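Local coordinates for Maltose/maltodextrin transport permease homologue (Bdellovibrio bacteriovorus HD100, PDB 6FFL), which binds maltotriose through the solute-binding MalE domain seen here, part of a longer MalF fusion that probably takes maltodextrins across the membrane, at residues P95-V100 against V267-Y272; G109-N114 against V307-S312; V299-A304 against R317-V322. All blocks are in the same frame, centred on the assembly; numbering follows the deposited sequence.

Interaction 1. Residues P95-V100 against V267-Y272; sequences PLAAPV and VGTKGY
Thr269 presses its branched end against the 3-10 turn of residues 95-97, and the rotation of its side chain decides which part of it faces the turn. OG1 stands anti to the backbone N (chi1 -165°), so the methyl falls between N and the carbonyl carbon and faces the turn. From there Thr269 CG2 reaches to 3.5 Å from Leu96 O, while Thr269 CB rests 3.7 Å from Ala97 CA. The hydroxyl comes alongside the methyl of Ala97, with Thr269 OG1 4.0 Å from Ala97 CB, and finds its polar partner in Ala111 O. Pro99, just past the turn, adds a looser touch of its CD on the threonine methyl.

In the two-lobed solute-binding protein fold, the chain has by this point passed through the four-stranded sheet that includes strand 116-121, and strand 266-274 brings it back to the mixed sheet that begins with strand 4-9. The 3-10 turn lies against this returning strand near its start, closed by a 3.0 Å bond from Ala98 N to Pro95 O.

Leu96 swings its CG beside its own backbone N (chi1 -75°) and stretches toward Val267. Leu96 CD1 ends 3.9 Å from Val267 CG1, the two side chains running at a slant to each other, while Leu96 CD2 lies near Val267 O at 4.0 Å.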
loop_
_atom_site.group_PDB
_atom_site.type_symbol
_atom_site.label_atom_id
_atom_site.label_comp_id
_atom_site.label_asym_id
_atom_site.label_seq_id
_atom_site.Cartn_x
_atom_site.Cartn_y
_atom_site.Cartn_z
ATOM N N PRO A 95 -13.911 9.605 -3.788
ATOM C CA PRO A 95 -12.836 10.616 -3.703
ATOM C C PRO A 95 -11.500 10.058 -3.249
ATOM O O PRO A 95 -10.462 10.648 -3.573
ATOM C CB PRO A 95 -13.383 11.629 -2.692
ATOM C CG PRO A 95 -14.878 11.456 -2.765
ATOM C CD PRO A 95 -15.092 9.989 -2.999
ATOM N N LEU A 96 -11.483 8.943 -2.512
ATOM C CA LEU A 96 -10.210 8.329 -2.133
ATOM C C LEU A 96 -9.410 7.863 -3.337
ATOM O O LEU A 96 -8.185 7.728 -3.245
ATOM C CB LEU A 96 -10.458 7.138 -1.203
ATOM C CG LEU A 96 -10.833 7.486 0.238
ATOM C CD1 LEU A 96 -11.352 6.232 0.942
ATOM C CD2 LEU A 96 -9.636 8.075 0.980
ATOM N N ALA A 97 -10.069 7.620 -4.465
ATOM C CA ALA A 97 -9.375 7.208 -5.673
ATOM C C ALA A 97 -8.865 8.380 -6.490
ATOM O O ALA A 97 -8.178 8.158 -7.488
ATOM C CB ALA A 97 -10.297 6.370 -6.552
ATOM N N ALA A 98 -9.199 9.610 -6.111
ATOM C CA ALA A 98 -8.741 10.799 -6.835
ATOM C C ALA A 98 -8.381 11.883 -5.834
ATOM O O ALA A 98 -9.031 12.931 -5.774
ATOM C CB ALA A 98 -9.816 11.279 -7.809
ATOM N N PRO A 99 -7.333 11.663 -5.031
ATOM C CA PRO A 99 -6.977 12.644 -3.998
ATOM C C PRO A 99 -6.559 13.957 -4.634
ATOM O O PRO A 99 -5.844 13.974 -5.636
ATOM C CB PRO A 99 -5.804 11.985 -3.261
ATOM C CG PRO A 99 -5.218 11.024 -4.249
ATOM C CD PRO A 99 -6.401 10.522 -5.062
ATOM N N VAL A 100 -7.008 15.058 -4.032
ATOM C CA VAL A 100 -6.734 16.402 -4.530
ATOM C C VAL A 100 -5.437 16.907 -3.915
ATOM O O VAL A 100 -5.155 16.682 -2.732
ATOM C CB VAL A 100 -7.909 17.351 -4.212
ATOM C CG1 VAL A 100 -7.569 18.804 -4.558
ATOM C CG2 VAL A 100 -9.157 16.909 -4.959
ATOM N N VAL A 267 -5.630 4.397 4.245
ATOM C CA VAL A 267 -6.586 3.994 3.221
ATOM C C VAL A 267 -6.445 4.951 2.053
ATOM O O VAL A 267 -6.360 6.170 2.249
ATOM C CB VAL A 267 -8.026 3.982 3.766
ATOM C CG1 VAL A 267 -9.023 3.603 2.671
ATOM C CG2 VAL A 267 -8.120 2.995 4.941
ATOM N N GLY A 268 -6.403 4.406 0.845
ATOM C CA GLY A 268 -6.252 5.276 -0.306
ATOM C C GLY A 268 -6.442 4.556 -1.620
ATOM O O GLY A 268 -7.399 3.804 -1.785
ATOM N N THR A 269 -5.532 4.779 -2.564
ATOM C CA THR A 269 -5.649 4.162 -3.872
ATOM C C THR A 269 -4.261 3.970 -4.460
ATOM O O THR A 269 -3.256 4.460 -3.933
ATOM C CB THR A 269 -6.532 5.012 -4.812
ATOM O OG1 THR A 269 -6.912 4.233 -5.956
ATOM C CG2 THR A 269 -5.791 6.268 -5.291
ATOM N N LYS A 270 -4.217 3.237 -5.559
ATOM C CA LYS A 270 -3.106 3.281 -6.499
ATOM C C LYS A 270 -3.709 3.645 -7.847
ATOM O O LYS A 270 -4.758 3.115 -8.217
ATOM C CB LYS A 270 -2.356 1.937 -6.544
ATOM C CG LYS A 270 -1.734 1.527 -5.185
ATOM C CD LYS A 270 -1.196 0.103 -5.218
ATOM C CE LYS A 270 -2.335 -0.925 -5.174
ATOM N NZ LYS A 270 -3.146 -0.836 -3.917
ATOM N N GLY A 271 -3.101 4.600 -8.547
ATOM C CA GLY A 271 -3.772 5.093 -9.730
ATOM C C GLY A 271 -2.817 5.640 -10.763
ATOM O O GLY A 271 -1.599 5.660 -10.570
ATOM N N TYR A 272 -3.408 6.101 -11.869
ATOM C CA TYR A 272 -2.689 6.512 -13.067
ATOM C C TYR A 272 -2.472 8.020 -13.101
ATOM O O TYR A 272 -3.362 8.798 -12.739
ATOM C CB TYR A 272 -3.456 6.079 -14.321
ATOM C CG TYR A 272 -3.658 4.574 -14.436
ATOM C CD1 TYR A 272 -2.692 3.776 -15.044
ATOM C CD2 TYR A 272 -4.810 3.962 -13.951
ATOM C CE1 TYR A 272 -2.862 2.412 -15.169
ATOM C CE2 TYR A 272 -4.988 2.587 -14.054
ATOM C CZ TYR A 272 -4.005 1.818 -14.668
ATOM O OH TYR A 272 -4.157 0.451 -14.781
#

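Interaction 2. Residues G109-N114 against V307-S312; sequences GDAVGN and VGVLPS. With GLC (alpha-D-glucopyranose), chain B.
Val112 N donates to Leu310 O at 2.9 Å, joining two short, weakly bonded antiparallel strands. A water makes the return link, donating to Val112 O and accepting from Leu310 N at 3.0 Å. Between the side chains there is a loose touch, Val112 CB to Leu310 CD2 at 4.4 Å.

One step along, Ala111 and Pro311 form a non-hydrogen-bonded pair whose side chains diverge. The Ala111 methyl nevertheless meets the tip of Val309, Ala111 CB to Val309 CG2 at 3.9 Å. Ser312 turns toward the other strand: its OG, set between the backbone N and the carbonyl carbon (chi1 58°), donates to Gly109 O at 2.7 Å, tilted about 31° from the carbonyl plane. Its backbone N adds a weak bond to Asp110 O, and the Val112 CG2 methyl covers the Ser312 CA and CB.

At the far end of 109-114 stands Asn114, a residue of the glycan pocket. Its amide spans two neighbouring hydroxyls of one glucose: OD1 accepts from O2 of the sugar at 2.5 Å, and ND2 donates to O3 at 3.0 Å along an almost straight line (178°). OD1 also takes a bond from Lys270 NZ.

With both ends of the amide engaged, its flip is settled and it reads the sugar as acceptor and donor at once, while the strand leading to it is tied to 307-312 by direct, side-chain and water-mediated bonds.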
loop_
_atom_site.group_PDB
_atom_site.type_symbol
_atom_site.label_atom_id
_atom_site.label_comp_id
_atom_site.label_asym_id
_atom_site.label_seq_id
_atom_site.Cartn_x
_atom_site.Cartn_y
_atom_site.Cartn_z
ATOM N N GLY A 109 -7.392 6.441 -9.593
ATOM C CA GLY A 109 -7.206 5.041 -9.283
ATOM C C GLY A 109 -8.355 4.176 -9.763
ATOM O O GLY A 109 -9.479 4.643 -9.934
ATOM N N ASP A 110 -8.038 2.895 -9.979
ATOM C CA ASP A 110 -9.022 1.928 -10.435
ATOM C C ASP A 110 -9.670 1.166 -9.289
ATOM O O ASP A 110 -10.634 0.427 -9.519
ATOM C CB ASP A 110 -8.381 0.950 -11.433
ATOM C CG ASP A 110 -7.083 0.320 -10.921
ATOM O OD1 ASP A 110 -6.445 0.863 -9.990
ATOM O OD2 ASP A 110 -6.688 -0.731 -11.481
ATOM N N ALA A 111 -9.178 1.342 -8.066
ATOM C CA ALA A 111 -9.736 0.659 -6.910
ATOM C C ALA A 111 -9.558 1.559 -5.698
ATOM O O ALA A 111 -8.921 2.611 -5.765
ATOM C CB ALA A 111 -9.072 -0.711 -6.689
ATOM N N VAL A 112 -10.142 1.155 -4.586
ATOM C CA VAL A 112 -9.955 1.859 -3.325
ATOM C C VAL A 112 -9.541 0.830 -2.286
ATOM O O VAL A 112 -10.085 -0.279 -2.241
ATOM C CB VAL A 112 -11.233 2.621 -2.903
ATOM C CG1 VAL A 112 -11.152 3.104 -1.467
ATOM C CG2 VAL A 112 -11.463 3.816 -3.850
ATOM N N GLY A 113 -8.557 1.181 -1.469
ATOM C CA GLY A 113 -8.103 0.266 -0.439
ATOM C C GLY A 113 -6.659 0.573 -0.103
ATOM O O GLY A 113 -6.379 1.583 0.540
ATOM N N ASN A 114 -5.748 -0.285 -0.542
ATOM C CA ASN A 114 -4.324 -0.143 -0.252
ATOM C C ASN A 114 -4.045 -0.223 1.243
ATOM O O ASN A 114 -3.047 0.310 1.723
ATOM C CB ASN A 114 -3.774 1.169 -0.840
ATOM C CG ASN A 114 -2.283 1.111 -1.062
ATOM O OD1 ASN A 114 -1.784 0.161 -1.663
ATOM N ND2 ASN A 114 -1.559 2.112 -0.564
ATOM N N VAL A 307 -8.983 -10.430 -8.522
ATOM C CA VAL A 307 -8.144 -10.221 -7.347
ATOM C C VAL A 307 -8.900 -9.598 -6.183
ATOM O O VAL A 307 -8.298 -9.321 -5.144
ATOM C CB VAL A 307 -6.873 -9.404 -7.676
ATOM C CG1 VAL A 307 -6.071 -10.128 -8.767
ATOM C CG2 VAL A 307 -7.197 -7.943 -8.081
ATOM N N GLY A 308 -10.203 -9.373 -6.318
ATOM C CA GLY A 308 -11.062 -9.205 -5.165
ATOM C C GLY A 308 -11.115 -7.829 -4.549
ATOM O O GLY A 308 -11.658 -7.696 -3.444
ATOM N N VAL A 309 -10.588 -6.799 -5.219
ATOM C CA VAL A 309 -10.502 -5.464 -4.631
ATOM C C VAL A 309 -11.746 -4.637 -4.948
ATOM O O VAL A 309 -12.534 -4.980 -5.838
ATOM C CB VAL A 309 -9.224 -4.739 -5.101
ATOM C CG1 VAL A 309 -7.984 -5.497 -4.608
ATOM C CG2 VAL A 309 -9.201 -4.596 -6.617
ATOM N N LEU A 310 -11.916 -3.533 -4.221
ATOM C CA LEU A 310 -13.103 -2.685 -4.329
ATOM C C LEU A 310 -12.940 -1.666 -5.458
ATOM O O LEU A 310 -12.006 -0.856 -5.410
ATOM C CB LEU A 310 -13.333 -1.954 -3.013
ATOM C CG LEU A 310 -14.548 -1.033 -2.913
ATOM C CD1 LEU A 310 -15.835 -1.838 -2.951
ATOM C CD2 LEU A 310 -14.441 -0.175 -1.648
ATOM N N PRO A 311 -13.837 -1.623 -6.444
ATOM C CA PRO A 311 -13.728 -0.602 -7.499
ATOM C C PRO A 311 -13.769 0.812 -6.941
ATOM O O PRO A 311 -14.408 1.093 -5.925
ATOM C CB PRO A 311 -14.962 -0.864 -8.381
ATOM C CG PRO A 311 -15.219 -2.338 -8.199
ATOM C CD PRO A 311 -14.910 -2.593 -6.736
ATOM N N SER A 312 -13.119 1.720 -7.664
ATOM C CA SER A 312 -13.237 3.135 -7.353
ATOM C C SER A 312 -14.506 3.748 -7.932
ATOM O O SER A 312 -15.015 4.736 -7.391
ATOM C CB SER A 312 -12.015 3.878 -7.886
ATOM O OG SER A 312 -11.891 3.679 -9.279
HETATM C C1 GLC B . 2.317 -1.472 -0.871
HETATM C C2 GLC B . 1.480 -0.202 -0.954
HETATM C C3 GLC B . 2.329 1.059 -1.011
HETATM C C4 GLC B . 3.310 1.020 0.156
HETATM C C5 GLC B . 4.143 -0.256 0.072
HETATM C C6 GLC B . 5.151 -0.336 1.224
HETATM O O2 GLC B . 0.642 -0.303 -2.121
HETATM O O3 GLC B . 1.463 2.201 -0.888
HETATM O O4 GLC B . 4.187 2.133 0.075
HETATM O O5 GLC B . 3.261 -1.368 0.186
HETATM O O6 GLC B . 6.152 -1.337 0.935
HETATM O O HOH W 1 -10.329 -2.976 -1.747
#

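Interaction 3. Residues V299-A304 against R317-V322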
loop_
_atom_site.group_PDB
_atom_site.type_symbol
_atom_site.label_atom_id
_atom_site.label_comp_id
_atom_site.label_asym_id
_atom_site.label_seq_id
_atom_site.Cartn_x
_atom_site.Cartn_y
_atom_site.Cartn_z
ATOM N N VAL A 299 -12.936 -2.770 -16.856
ATOM C CA VAL A 299 -11.617 -3.136 -16.338
ATOM C C VAL A 299 -11.620 -3.181 -14.812
ATOM O O VAL A 299 -11.017 -4.074 -14.207
ATOM C CB VAL A 299 -10.537 -2.171 -16.866
ATOM C CG1 VAL A 299 -9.195 -2.475 -16.201
ATOM C CG2 VAL A 299 -10.415 -2.290 -18.375
ATOM N N GLN A 300 -12.278 -2.216 -14.162
ATOM C CA GLN A 300 -12.361 -2.249 -12.700
ATOM C C GLN A 300 -13.011 -3.538 -12.211
ATOM O O GLN A 300 -12.584 -4.117 -11.205
ATOM C CB GLN A 300 -13.148 -1.046 -12.190
ATOM C CG GLN A 300 -12.488 0.300 -12.471
ATOM C CD GLN A 300 -12.982 1.382 -11.532
ATOM O OE1 GLN A 300 -13.581 1.086 -10.500
ATOM N NE2 GLN A 300 -12.723 2.647 -11.882
ATOM N N LEU A 301 -14.050 -3.995 -12.902
ATOM C CA LEU A 301 -14.722 -5.218 -12.485
ATOM C C LEU A 301 -13.927 -6.468 -12.836
ATOM O O LEU A 301 -14.130 -7.512 -12.209
ATOM C CB LEU A 301 -16.121 -5.281 -13.100
ATOM C CG LEU A 301 -17.123 -4.263 -12.537
ATOM C CD1 LEU A 301 -18.462 -4.328 -13.292
ATOM C CD2 LEU A 301 -17.318 -4.459 -11.035
ATOM N N LEU A 302 -13.048 -6.397 -13.834
ATOM C CA LEU A 302 -12.125 -7.500 -14.074
ATOM C C LEU A 302 -11.197 -7.691 -12.880
ATOM O O LEU A 302 -11.001 -8.818 -12.404
ATOM C CB LEU A 302 -11.319 -7.243 -15.347
ATOM C CG LEU A 302 -10.352 -8.342 -15.781
ATOM C CD1 LEU A 302 -11.094 -9.634 -16.095
ATOM C CD2 LEU A 302 -9.557 -7.857 -16.992
ATOM N N PHE A 303 -10.620 -6.590 -12.380
ATOM C CA PHE A 303 -9.812 -6.655 -11.162
ATOM C C PHE A 303 -10.658 -7.106 -9.982
ATOM O O PHE A 303 -10.241 -7.959 -9.191
ATOM C CB PHE A 303 -9.175 -5.296 -10.855
ATOM C CG PHE A 303 -7.953 -5.000 -11.671
ATOM C CD1 PHE A 303 -6.723 -5.528 -11.308
ATOM C CD2 PHE A 303 -8.027 -4.186 -12.792
ATOM C CE1 PHE A 303 -5.597 -5.256 -12.043
ATOM C CE2 PHE A 303 -6.903 -3.917 -13.537
ATOM C CZ PHE A 303 -5.678 -4.462 -13.162
ATOM N N ALA A 304 -11.855 -6.531 -9.840
ATOM C CA ALA A 304 -12.719 -6.932 -8.730
ATOM C C ALA A 304 -12.995 -8.431 -8.767
ATOM O O ALA A 304 -12.993 -9.096 -7.725
ATOM C CB ALA A 304 -14.025 -6.129 -8.765
ATOM N N ARG A 317 -19.730 -0.627 -8.050
ATOM C CA ARG A 317 -19.897 -1.344 -6.793
ATOM C C ARG A 317 -21.266 -1.999 -6.662
ATOM O O ARG A 317 -21.465 -2.783 -5.727
ATOM C CB ARG A 317 -19.672 -0.395 -5.623
ATOM C CG ARG A 317 -18.253 0.175 -5.561
ATOM C CD ARG A 317 -18.089 1.148 -4.423
ATOM N NE ARG A 317 -16.711 1.635 -4.345
ATOM C CZ ARG A 317 -16.285 2.550 -3.483
ATOM N NH1 ARG A 317 -17.131 3.095 -2.617
ATOM N NH2 ARG A 317 -15.007 2.916 -3.488
ATOM N N GLU A 318 -22.211 -1.691 -7.551
ATOM C CA GLU A 318 -23.500 -2.373 -7.536
ATOM C C GLU A 318 -23.467 -3.722 -8.252
ATOM O O GLU A 318 -24.475 -4.442 -8.243
ATOM C CB GLU A 318 -24.575 -1.462 -8.151
ATOM C CG GLU A 318 -24.740 -0.125 -7.434
ATOM C CD GLU A 318 -25.250 -0.266 -5.998
ATOM O OE1 GLU A 318 -25.362 0.772 -5.307
ATOM O OE2 GLU A 318 -25.554 -1.398 -5.564
ATOM N N SER A 319 -22.333 -4.087 -8.840
ATOM C CA SER A 319 -22.185 -5.370 -9.513
ATOM C C SER A 319 -22.237 -6.528 -8.522
ATOM O O SER A 319 -21.769 -6.429 -7.382
ATOM C CB SER A 319 -20.859 -5.407 -10.278
ATOM O OG SER A 319 -20.610 -6.687 -10.832
ATOM N N ASP A 320 -22.813 -7.646 -8.985
ATOM C CA ASP A 320 -22.751 -8.901 -8.234
ATOM C C ASP A 320 -21.321 -9.290 -7.893
ATOM O O ASP A 320 -21.079 -9.938 -6.868
ATOM C CB ASP A 320 -23.389 -10.030 -9.044
ATOM C CG ASP A 320 -24.889 -10.085 -8.878
ATOM O OD1 ASP A 320 -25.537 -10.828 -9.645
ATOM O OD2 ASP A 320 -25.416 -9.374 -7.995
ATOM N N ILE A 321 -20.375 -8.947 -8.763
ATOM C CA ILE A 321 -18.972 -9.260 -8.515
ATOM C C ILE A 321 -18.516 -8.655 -7.192
ATOM O O ILE A 321 -17.782 -9.285 -6.415
ATOM C CB ILE A 321 -18.125 -8.759 -9.696
ATOM C CG1 ILE A 321 -18.460 -9.545 -10.966
ATOM C CG2 ILE A 321 -16.639 -8.817 -9.362
ATOM C CD1 ILE A 321 -17.777 -8.996 -12.223
ATOM N N VAL A 322 -18.960 -7.429 -6.913
ATOM C CA VAL A 322 -18.611 -6.734 -5.683
ATOM C C VAL A 322 -19.474 -7.214 -4.524
ATOM O O VAL A 322 -18.967 -7.533 -3.442
ATOM C CB VAL A 322 -18.743 -5.217 -5.898
ATOM C CG1 VAL A 322 -18.514 -4.452 -4.604
ATOM C CG2 VAL A 322 -17.742 -4.765 -6.957
#
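Leu301 buries the most surface of helix 297-307 against the neighbouring 317-322 segment. Its forked end sits over Ser319, Leu301 CD2 at 3.7 Å and CD1 at 4.0 Å from the serine CB, and both methyls rest on the serine side chain. The CD2 branch also grazes Val322, 4.1 Å from its CG2.

Ile321, from 317-322, fills the hollow between Leu301 and Ala304, which lie about one turn apart on the helix. Its two arms split the work. CD1 runs up against the leucine, 3.9 Å from Leu301 O, whereas CG2 lies against the alanine, 3.7 Å from Ala304 C and 3.8 Å from Ala304 CB. The torsion that places CG1 beside the isoleucine's own N (chi1 -66°) lets both arms face the helix.

Within the solute-binding protein fold, this bump-and-hollow fit brings together two pieces close in sequence: helix 297-307 is followed by the weakly bonded strand 310-311, the 3-10 turn at 317-318 and then the short helix 320-323. Ser319 is the N-cap of that last helix: its OG, anti to the backbone N (chi1 174°), accepts from Ile321 N at 3.1 Å. The residue beneath the leucine fork is thus also the one that starts the helix carrying Ile321 and Val322. Pro311 of the intervening strand packs on both Ala304 and Val322, where Val322 CG2 stands 4.4 Å from Ala304 CB.

Interactions 1 and 2 lie side by side and both reach the bound maltotriose, while interaction 3 lies farther out, against interaction 2. The first two have centres 10 Å apart and share two probable hydrogen bonds: Thr269 OG1 to Ala111 O at 2.6 Å, and Lys270 NZ to Asn114 OD1 at 2.8 Å. The latter joins two pocket residues, one from each contact. Interaction 3 lies 9 Å from interaction 2, centre to centre, and Arg317 NE probably bonds Pro311 O at 2.8 Å. Segment 307-312 sits between the outer helices and 109-114, though Phe303 also packs directly on Asp110. Interactions 1 and 3 do not touch: their centres are about 17 Å apart, their nearest atoms about 5 Å.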